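Local coordinates for tube-forming protein in Mycobacterial Envelpe, TiME (Mycolicibacterium smegmatis, PDB 7CU9) that probably builds a tube across the mycobacterial outer envelope and is thought to serve as a channel for protein secretion, at residues R1-P5 and R158-L162; V12-G16 and I26-S30; A50-L54 and L163-V167; F152-R156 and V177-G182. All blocks are in the same frame, centred on the assembly; numbering follows the deposited sequence. Where two conformers were deposited one is given.

Three of the four contacts use the hairpin of strands 150-158 and 161-169. Contact 1 joins its turn to the N-terminal tail, contact 3 lays loop 50-54 on one face of strand 161-169, and contact 4 packs helix 174-185 against the opposite face, on strand 150-158. Contact 3, its centre about 1 Å from the centre of the chain, is the buried one, combining isoleucine packing with a salt bridge and waters. Contact 4, partly buried, passes from aliphatic packing to a hydrated arginine. Contact 1, partly buried, is mostly polar. Contact 2, at the surface, joins the start of helix 15-22 to strand 28-32, outermost in this chain's sheet, and touches contact 4 through M13 and L180.

Contact 1 of 4, residues R1-P5 and R158-L162; sequences RPSDP and RENVL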
# COMPACT_ATOMS: atom_id res chain seq x y z
N ARG B 1 4.18 -9.52 -31.35
CA ARG B 1 4.68 -10.89 -31.63
C ARG B 1 4.23 -11.81 -30.50
O ARG B 1 4.27 -11.41 -29.35
CB ARG B 1 6.21 -10.88 -31.75
CG ARG B 1 6.82 -12.23 -32.11
CD ARG B 1 8.34 -12.25 -31.99
NE ARG B 1 8.87 -13.61 -31.94
CZ ARG B 1 10.14 -13.93 -31.72
NH1 ARG B 1 11.05 -12.99 -31.54
NH2 ARG B 1 10.50 -15.21 -31.69
N PRO B 2 3.78 -13.05 -30.80
CA PRO B 2 3.50 -14.03 -29.75
C PRO B 2 4.74 -14.37 -28.91
O PRO B 2 5.86 -14.25 -29.39
CB PRO B 2 3.05 -15.29 -30.49
CG PRO B 2 2.60 -14.79 -31.84
CD PRO B 2 3.46 -13.58 -32.13
N SER B 3 4.49 -14.77 -27.67
CA SER B 3 5.52 -15.21 -26.70
C SER B 3 5.87 -16.68 -26.94
O SER B 3 4.95 -17.49 -27.13
CB SER B 3 5.05 -15.05 -25.28
OG SER B 3 4.86 -13.68 -24.98
N ASP B 4 7.15 -17.01 -26.82
CA ASP B 4 7.59 -18.43 -26.70
C ASP B 4 7.13 -18.95 -25.34
O ASP B 4 6.99 -18.19 -24.39
CB ASP B 4 9.10 -18.56 -26.87
CG ASP B 4 9.62 -18.23 -28.26
OD1 ASP B 4 8.83 -18.31 -29.22
OD2 ASP B 4 10.82 -17.93 -28.36
N PRO B 5 6.89 -20.27 -25.20
CA PRO B 5 6.46 -20.83 -23.92
C PRO B 5 7.43 -20.54 -22.77
O PRO B 5 7.00 -20.46 -21.62
CB PRO B 5 6.37 -22.35 -24.16
CG PRO B 5 6.81 -22.59 -25.60
CD PRO B 5 6.97 -21.26 -26.29
N ARG B 158 -2.72 -10.83 -24.00
CA ARG B 158 -1.67 -10.17 -24.80
C ARG B 158 -1.14 -11.20 -25.79
O ARG B 158 -0.49 -12.15 -25.34
CB ARG B 158 -0.57 -9.61 -23.89
CG ARG B 158 -1.06 -8.58 -22.88
CD ARG B 158 -1.47 -7.29 -23.56
NE ARG B 158 -1.81 -6.23 -22.62
CZ ARG B 158 -3.03 -5.95 -22.17
NH1 ARG B 158 -4.08 -6.66 -22.55
NH2 ARG B 158 -3.19 -4.95 -21.32
N GLU B 159 -1.46 -11.05 -27.08
CA GLU B 159 -1.11 -12.04 -28.12
C GLU B 159 -1.61 -13.41 -27.66
O GLU B 159 -2.83 -13.58 -27.50
CB GLU B 159 0.40 -11.99 -28.41
CG GLU B 159 0.86 -10.72 -29.10
CD GLU B 159 0.77 -10.76 -30.62
OE1 GLU B 159 0.04 -11.62 -31.15
OE2 GLU B 159 1.43 -9.92 -31.27
N ASN B 160 -0.70 -14.36 -27.43
CA ASN B 160 -1.02 -15.76 -27.05
C ASN B 160 -0.87 -15.98 -25.55
O ASN B 160 -0.79 -17.14 -25.13
CB ASN B 160 -0.13 -16.73 -27.82
CG ASN B 160 1.33 -16.55 -27.50
OD1 ASN B 160 1.79 -15.43 -27.22
ND2 ASN B 160 2.09 -17.63 -27.55
N VAL B 161 -0.85 -14.91 -24.75
CA VAL B 161 -0.64 -15.01 -23.28
C VAL B 161 -1.90 -14.53 -22.56
O VAL B 161 -2.45 -13.48 -22.94
CB VAL B 161 0.60 -14.23 -22.84
CG1 VAL B 161 0.74 -14.21 -21.32
CG2 VAL B 161 1.86 -14.77 -23.50
N LEU B 162 -2.33 -15.27 -21.55
CA LEU B 162 -3.29 -14.77 -20.55
C LEU B 162 -2.52 -14.60 -19.24
O LEU B 162 -1.93 -15.59 -18.75
CB LEU B 162 -4.47 -15.73 -20.38
CG LEU B 162 -5.58 -15.21 -19.47
CD1 LEU B 162 -6.27 -14.00 -20.08
CD2 LEU B 162 -6.60 -16.29 -19.16
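A type II' beta turn from R158 to V161 closes the hairpin of strands 150-158 and 161-169, and its two corner residues, E159 and N160, grip the N-terminal tail at R1 to S3. E159 holds the first corner with a positive phi of 52°, a conformation glycine adopts more readily; N160 brings an amide that can give and accept at once. Its OD1 accepts from S3 N at 2.8 Å, while ND2 reaches S3 O at 2.9 Å, almost straight at 176° and on a lone pair in the carbonyl plane. N160 CG stands between its own backbone N and carbonyl carbon (chi1 62°), which swings the amide out to the tail. P2 lays CB against the same amide, 3.5 Å from N160 OD1. The chain of E159 bends at its second torsion, runs alongside the R1 carbonyl and makes a salt bridge from OE2 to the terminal amine R1 N, 2.8 Å, met from above the carboxylate plane; R1 N also bonds E192, next to the C-terminal histidine tag. V161 CG2 packs 3.5 Å from S3 OG, whose hydroxyl is bonded to L188 O. The turn is flanked by strand 77-89, where F89 O also accepts from N160 ND2, by V92 of helix 92-103 beside E159, and by Q190 of the C-terminal tail.

Contact 2 of 4, residues V12-G16 and I26-S30; sequences VMPKG and IRWES
K15 and I26 bring the two backbones together, their CA atoms 5.7 Å apart, where the loop 12-14 enters helix 15-22 and the chain leaving that helix turns into strand 28-32. P14 takes the N-cap position, but its ring offers no polar group to cap with, and K15 N, in the first turn, has no preceding helical carbonyl to bond. Its acceptor is instead E29 OE1, at 3.0 Å and an angle of 158°, where the carboxylate's negative charge would probably suit the helix dipole. R27 and W28 form a classic beta bulge opposite Q72 on the neighbouring strand 63-72. K15 reaches the carbonyl of the bulge residue R27: CG sits between the backbone N and the carbonyl carbon (chi1 58°), and the rest of the chain runs out extended over I26 O to put NZ 2.9 Å from R27 O, above the carbonyl plane. Water 2 accepts from K15 NZ at 3.2 Å and from E29 N at 3.1 Å. Another water lies 2.9 Å from both M13 O and E29 OE2, but it cannot donate to all its neighbours at once, so which of these bonds it makes may vary. Beneath the lysine, K15 CB rests 3.9 Å from I26 CG2, and the isoleucine continues inward to A71 and H80, while M13 turns the other way onto L180 and A183 of helix 174-185.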
# COMPACT_ATOMS: atom_id res chain seq x y z
N VAL B 12 6.91 -14.26 -13.93
CA VAL B 12 6.36 -14.23 -12.54
C VAL B 12 7.36 -13.48 -11.66
O VAL B 12 8.50 -13.96 -11.51
CB VAL B 12 6.08 -15.65 -12.01
CG1 VAL B 12 5.56 -15.62 -10.58
CG2 VAL B 12 5.13 -16.41 -12.92
N MET B 13 6.95 -12.33 -11.11
CA MET B 13 7.82 -11.46 -10.29
C MET B 13 8.09 -12.15 -8.96
O MET B 13 7.16 -12.62 -8.30
CB MET B 13 7.18 -10.09 -10.05
CG MET B 13 6.97 -9.28 -11.32
SD MET B 13 8.51 -8.95 -12.22
CE MET B 13 8.42 -10.19 -13.50
N PRO B 14 9.37 -12.26 -8.53
CA PRO B 14 9.70 -12.85 -7.24
C PRO B 14 9.34 -11.90 -6.08
O PRO B 14 9.06 -10.74 -6.34
CB PRO B 14 11.21 -13.07 -7.35
CG PRO B 14 11.68 -11.97 -8.25
CD PRO B 14 10.56 -11.80 -9.26
N LYS B 15 9.35 -12.41 -4.85
CA LYS B 15 8.88 -11.67 -3.65
C LYS B 15 9.61 -10.33 -3.52
O LYS B 15 8.95 -9.35 -3.13
CB LYS B 15 9.00 -12.53 -2.39
CG LYS B 15 10.38 -13.06 -2.05
CD LYS B 15 10.38 -13.85 -0.76
CE LYS B 15 11.74 -14.39 -0.38
NZ LYS B 15 11.63 -15.39 0.70
N GLY B 16 10.91 -10.26 -3.83
CA GLY B 16 11.68 -9.00 -3.78
C GLY B 16 11.08 -7.93 -4.67
O GLY B 16 10.94 -6.78 -4.22
N ILE B 26 7.60 -8.26 1.82
CA ILE B 26 7.02 -9.53 1.29
C ILE B 26 8.10 -10.60 1.46
O ILE B 26 8.98 -10.68 0.59
CB ILE B 26 6.59 -9.36 -0.18
CG1 ILE B 26 5.62 -8.20 -0.39
CG2 ILE B 26 6.02 -10.66 -0.73
CD1 ILE B 26 4.23 -8.43 0.15
N ARG B 27 8.05 -11.35 2.57
CA ARG B 27 9.16 -12.24 2.98
C ARG B 27 8.85 -13.70 2.64
O ARG B 27 9.76 -14.53 2.77
CB ARG B 27 9.44 -12.07 4.48
CG ARG B 27 9.91 -10.67 4.85
CD ARG B 27 10.40 -10.58 6.28
NE ARG B 27 10.13 -9.27 6.85
CZ ARG B 27 10.90 -8.19 6.71
NH1 ARG B 27 12.03 -8.25 6.02
NH2 ARG B 27 10.54 -7.05 7.28
N TRP B 28 7.62 -14.00 2.22
CA TRP B 28 7.16 -15.39 1.95
C TRP B 28 6.64 -15.50 0.52
O TRP B 28 5.91 -14.59 0.08
CB TRP B 28 6.10 -15.83 2.96
CG TRP B 28 5.68 -17.26 2.79
CD1 TRP B 28 6.24 -18.35 3.39
CD2 TRP B 28 4.62 -17.76 1.96
NE1 TRP B 28 5.59 -19.49 3.00
CE2 TRP B 28 4.59 -19.16 2.12
CE3 TRP B 28 3.69 -17.16 1.10
CZ2 TRP B 28 3.68 -19.97 1.45
CZ3 TRP B 28 2.78 -17.96 0.44
CH2 TRP B 28 2.78 -19.35 0.61
N GLU B 29 6.98 -16.59 -0.18
CA GLU B 29 6.34 -16.91 -1.47
C GLU B 29 6.35 -18.41 -1.72
O GLU B 29 7.23 -19.12 -1.18
CB GLU B 29 6.96 -16.09 -2.61
CG GLU B 29 8.16 -16.71 -3.28
CD GLU B 29 8.54 -15.95 -4.54
OE1 GLU B 29 9.63 -15.35 -4.55
OE2 GLU B 29 7.72 -15.92 -5.50
N SER B 30 5.39 -18.85 -2.53
CA SER B 30 5.23 -20.25 -2.99
C SER B 30 4.93 -20.21 -4.49
O SER B 30 3.90 -19.63 -4.87
CB SER B 30 4.14 -20.95 -2.23
OG SER B 30 3.99 -22.28 -2.68
O HOH W 1 6.03 -13.63 -5.86
O HOH W 2 9.63 -17.85 0.81

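Contact 3 of 4, residues A50-L54 and L163-V167; sequences ADIGL and LQAKV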
# COMPACT_ATOMS: atom_id res chain seq x y z
N ALA B 50 -13.33 -15.34 -8.03
CA ALA B 50 -13.01 -15.66 -6.62
C ALA B 50 -11.50 -15.86 -6.43
O ALA B 50 -11.00 -15.64 -5.32
CB ALA B 50 -13.80 -16.86 -6.18
N ASP B 51 -10.78 -16.25 -7.48
CA ASP B 51 -9.30 -16.33 -7.45
C ASP B 51 -8.81 -16.37 -8.90
O ASP B 51 -9.64 -16.38 -9.81
CB ASP B 51 -8.82 -17.56 -6.66
CG ASP B 51 -7.42 -17.44 -6.08
OD1 ASP B 51 -6.71 -16.47 -6.41
OD2 ASP B 51 -7.07 -18.31 -5.27
N ILE B 52 -7.49 -16.37 -9.06
CA ILE B 52 -6.81 -16.42 -10.39
C ILE B 52 -6.01 -17.72 -10.51
O ILE B 52 -5.85 -18.44 -9.50
CB ILE B 52 -5.92 -15.17 -10.56
CG1 ILE B 52 -4.81 -15.09 -9.51
CG2 ILE B 52 -6.78 -13.91 -10.55
CD1 ILE B 52 -3.75 -14.08 -9.84
N GLY B 53 -5.54 -18.02 -11.72
CA GLY B 53 -4.78 -19.24 -12.02
C GLY B 53 -5.63 -20.50 -11.94
O GLY B 53 -5.09 -21.54 -11.54
N LEU B 54 -6.90 -20.42 -12.35
CA LEU B 54 -7.87 -21.54 -12.17
C LEU B 54 -7.77 -22.55 -13.31
O LEU B 54 -7.61 -22.19 -14.47
CB LEU B 54 -9.29 -20.98 -12.09
CG LEU B 54 -9.53 -19.96 -10.98
CD1 LEU B 54 -10.94 -19.43 -11.07
CD2 LEU B 54 -9.25 -20.56 -9.61
N LEU B 163 -2.51 -13.39 -18.70
CA LEU B 163 -1.90 -13.16 -17.38
C LEU B 163 -2.95 -12.63 -16.41
O LEU B 163 -3.92 -11.95 -16.83
CB LEU B 163 -0.67 -12.27 -17.51
CG LEU B 163 -0.91 -10.81 -17.86
CD1 LEU B 163 -1.16 -9.97 -16.61
CD2 LEU B 163 0.26 -10.23 -18.64
N GLN B 164 -2.78 -12.98 -15.15
CA GLN B 164 -3.67 -12.51 -14.07
C GLN B 164 -2.78 -12.08 -12.91
O GLN B 164 -1.74 -12.72 -12.67
CB GLN B 164 -4.64 -13.60 -13.65
CG GLN B 164 -5.61 -14.01 -14.75
CD GLN B 164 -6.64 -14.96 -14.20
OE1 GLN B 164 -6.31 -16.07 -13.79
NE2 GLN B 164 -7.89 -14.51 -14.14
N ALA B 165 -3.19 -11.03 -12.22
CA ALA B 165 -2.54 -10.59 -10.97
C ALA B 165 -3.61 -10.14 -9.99
O ALA B 165 -4.67 -9.67 -10.42
CB ALA B 165 -1.54 -9.50 -11.26
N LYS B 166 -3.32 -10.33 -8.71
CA LYS B 166 -4.23 -10.03 -7.60
C LYS B 166 -3.39 -9.42 -6.48
O LYS B 166 -2.37 -10.03 -6.12
CB LYS B 166 -4.94 -11.31 -7.17
CG LYS B 166 -5.83 -11.21 -5.94
CD LYS B 166 -6.38 -12.55 -5.52
CE LYS B 166 -5.38 -13.38 -4.73
NZ LYS B 166 -5.96 -14.67 -4.30
N VAL B 167 -3.79 -8.26 -5.98
CA VAL B 167 -3.15 -7.61 -4.80
C VAL B 167 -4.23 -7.44 -3.74
O VAL B 167 -5.23 -6.75 -4.02
CB VAL B 167 -2.48 -6.28 -5.17
CG1 VAL B 167 -1.99 -5.56 -3.93
CG2 VAL B 167 -1.33 -6.49 -6.15
O HOH W 3 -9.88 -16.07 -12.58
O HOH W 4 -8.19 -18.09 -13.60
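I52 points at strand 161-169 between the side chains of Q164 and K166, and each of these long residues ties down the loop on its own flank. The isoleucine reaches with CD1 to 3.9 Å from A165 CA and 4.0 Å from K166 CB, while CB and CG2 slide along the Q164 side chain. CG1 takes the tight place between backbone N and carbonyl carbon (chi1 62°), which sends CD1 down to the strand. On one flank Q164 OE1 accepts from G53 N, 2.9 Å and nearly straight at 171°; G53 turns the loop with a positive phi. On the other flank K166 bends at its third torsion (80°) and forms a salt bridge from NZ to D51 OD1, 2.9 Å. The same oxygen takes I52 N at 2.8 Å from the opposite face of the carboxylate, so the aspartate is gripped by the strand and by its own loop. The arrangement follows the alternation of a beta-strand in this antiparallel sheet: Q164 and K166 face the loop, while A165 faces helix 174-185, its small methyl suiting the close packing of V177 and L180. Two waters extend the glutamine's hold, one accepting from Q164 NE2 and donating to D51 O, the other donating to Q164 OE1 and accepting from L54 N at the N-cap of helix 55-58. In the second shell T155 OG1 bonds Q164 NE2 and K83 pairs with D51 OD2, both from adjacent strands. Just ahead of helix 47-50, C46 is joined to C109 by a disulfide.

Contact 4 of 4, residues F152-R156 and V177-G182; sequences FNTTR and VNVLAG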
# COMPACT_ATOMS: atom_id res chain seq x y z
N PHE B 152 -7.73 -6.48 -5.41
CA PHE B 152 -7.82 -5.88 -6.77
C PHE B 152 -7.22 -6.88 -7.76
O PHE B 152 -6.07 -7.32 -7.58
CB PHE B 152 -7.12 -4.53 -6.80
CG PHE B 152 -7.95 -3.42 -6.21
CD1 PHE B 152 -8.16 -3.35 -4.84
CD2 PHE B 152 -8.56 -2.48 -7.02
CE1 PHE B 152 -8.94 -2.34 -4.29
CE2 PHE B 152 -9.34 -1.47 -6.47
CZ PHE B 152 -9.54 -1.41 -5.11
N ASN B 153 -8.01 -7.23 -8.76
CA ASN B 153 -7.66 -8.28 -9.75
C ASN B 153 -7.58 -7.64 -11.13
O ASN B 153 -8.41 -6.77 -11.44
CB ASN B 153 -8.70 -9.39 -9.78
CG ASN B 153 -8.82 -10.14 -8.47
OD1 ASN B 153 -8.33 -11.26 -8.35
ND2 ASN B 153 -9.47 -9.54 -7.49
N THR B 154 -6.63 -8.08 -11.95
CA THR B 154 -6.56 -7.72 -13.38
C THR B 154 -6.26 -8.98 -14.19
O THR B 154 -5.41 -9.79 -13.77
CB THR B 154 -5.58 -6.57 -13.64
OG1 THR B 154 -5.81 -6.13 -14.98
CG2 THR B 154 -4.13 -6.95 -13.45
N THR B 155 -7.00 -9.15 -15.28
CA THR B 155 -6.82 -10.25 -16.26
C THR B 155 -6.52 -9.60 -17.60
O THR B 155 -7.31 -8.74 -18.04
CB THR B 155 -8.07 -11.13 -16.33
OG1 THR B 155 -8.22 -11.72 -15.05
CG2 THR B 155 -7.98 -12.18 -17.41
N ARG B 156 -5.42 -9.98 -18.23
CA ARG B 156 -4.98 -9.31 -19.47
C ARG B 156 -4.59 -10.35 -20.50
O ARG B 156 -3.81 -11.26 -20.18
CB ARG B 156 -3.85 -8.34 -19.16
CG ARG B 156 -4.27 -7.32 -18.12
CD ARG B 156 -3.20 -6.32 -17.90
NE ARG B 156 -3.60 -5.42 -16.84
CZ ARG B 156 -2.94 -4.32 -16.53
NH1 ARG B 156 -1.84 -4.02 -17.20
NH2 ARG B 156 -3.37 -3.56 -15.55
N VAL B 177 -1.50 -3.50 -8.41
CA VAL B 177 -1.80 -4.64 -9.32
C VAL B 177 -1.56 -4.19 -10.76
O VAL B 177 -1.11 -5.02 -11.59
CB VAL B 177 -3.20 -5.25 -9.08
CG1 VAL B 177 -4.32 -4.45 -9.72
CG2 VAL B 177 -3.24 -6.70 -9.55
N ASN B 178 -1.77 -2.91 -11.06
CA ASN B 178 -1.51 -2.36 -12.42
C ASN B 178 -0.00 -2.30 -12.67
O ASN B 178 0.43 -2.68 -13.77
CB ASN B 178 -2.19 -1.00 -12.62
CG ASN B 178 -3.69 -1.13 -12.71
OD1 ASN B 178 -4.21 -2.22 -12.93
ND2 ASN B 178 -4.39 -0.02 -12.53
N VAL B 179 0.78 -1.85 -11.69
CA VAL B 179 2.27 -1.83 -11.84
C VAL B 179 2.75 -3.27 -12.05
O VAL B 179 3.57 -3.51 -12.95
CB VAL B 179 2.97 -1.18 -10.63
CG1 VAL B 179 4.47 -1.39 -10.69
CG2 VAL B 179 2.65 0.31 -10.53
N LEU B 180 2.24 -4.21 -11.25
CA LEU B 180 2.65 -5.63 -11.29
C LEU B 180 2.31 -6.23 -12.66
O LEU B 180 3.20 -6.86 -13.26
CB LEU B 180 1.94 -6.39 -10.16
CG LEU B 180 2.17 -7.90 -10.11
CD1 LEU B 180 3.66 -8.24 -10.10
CD2 LEU B 180 1.47 -8.50 -8.91
N ALA B 181 1.08 -6.07 -13.14
CA ALA B 181 0.66 -6.59 -14.46
C ALA B 181 1.56 -5.99 -15.55
O ALA B 181 1.92 -6.73 -16.48
CB ALA B 181 -0.80 -6.32 -14.72
N GLY B 182 1.91 -4.71 -15.44
CA GLY B 182 2.85 -4.05 -16.37
C GLY B 182 4.20 -4.74 -16.36
O GLY B 182 4.75 -5.02 -17.44
O HOH W 5 -0.07 -5.88 -18.50
O HOH W 6 -0.06 -1.81 -16.45
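The guanidinium of R156 lies over A181, whose CB touches one face above its centre, 3.4 Å from CZ. At the edge, in the plane, is T154 OG1, which accepts from R156 NE at 3.0 Å with an angle of 169° and so fixes the rotation of the group; the same hydroxyl is bonded to D139 on the next strand. Water 6 is also at the edge, accepting from R156 NH1 at 2.9 Å and donating to N178 O, while a second water accepts from NH1 and gives a weak bond to A181 O. The extended arginine thus reaches the helix backbone through water. This is helix-on-sheet packing: helix 174-185 follows strand 161-169 and folds back over the antiparallel sheet, and the axis of 177-182 passes 8.8 Å from that of 152-156, at 29°. F152, T154 and R156, alternate residues of the strand, face V177 and A181, one helical turn apart. T154 directs OG1 anti to its backbone N (chi1 -168°), which turns CG2 to the helix, 3.6 Å from A181 CB. V177 CG2 sits 3.5 Å from F152 O, and its CG1 meets F152 CB at 4.0 Å. The small methyl of A181 lets the flat guanidinium lie close over it, whereas V177 spreads its two methyls over the F152 carbonyl and T154. On the helix's outer side V179 packs on D4 of the second subunit.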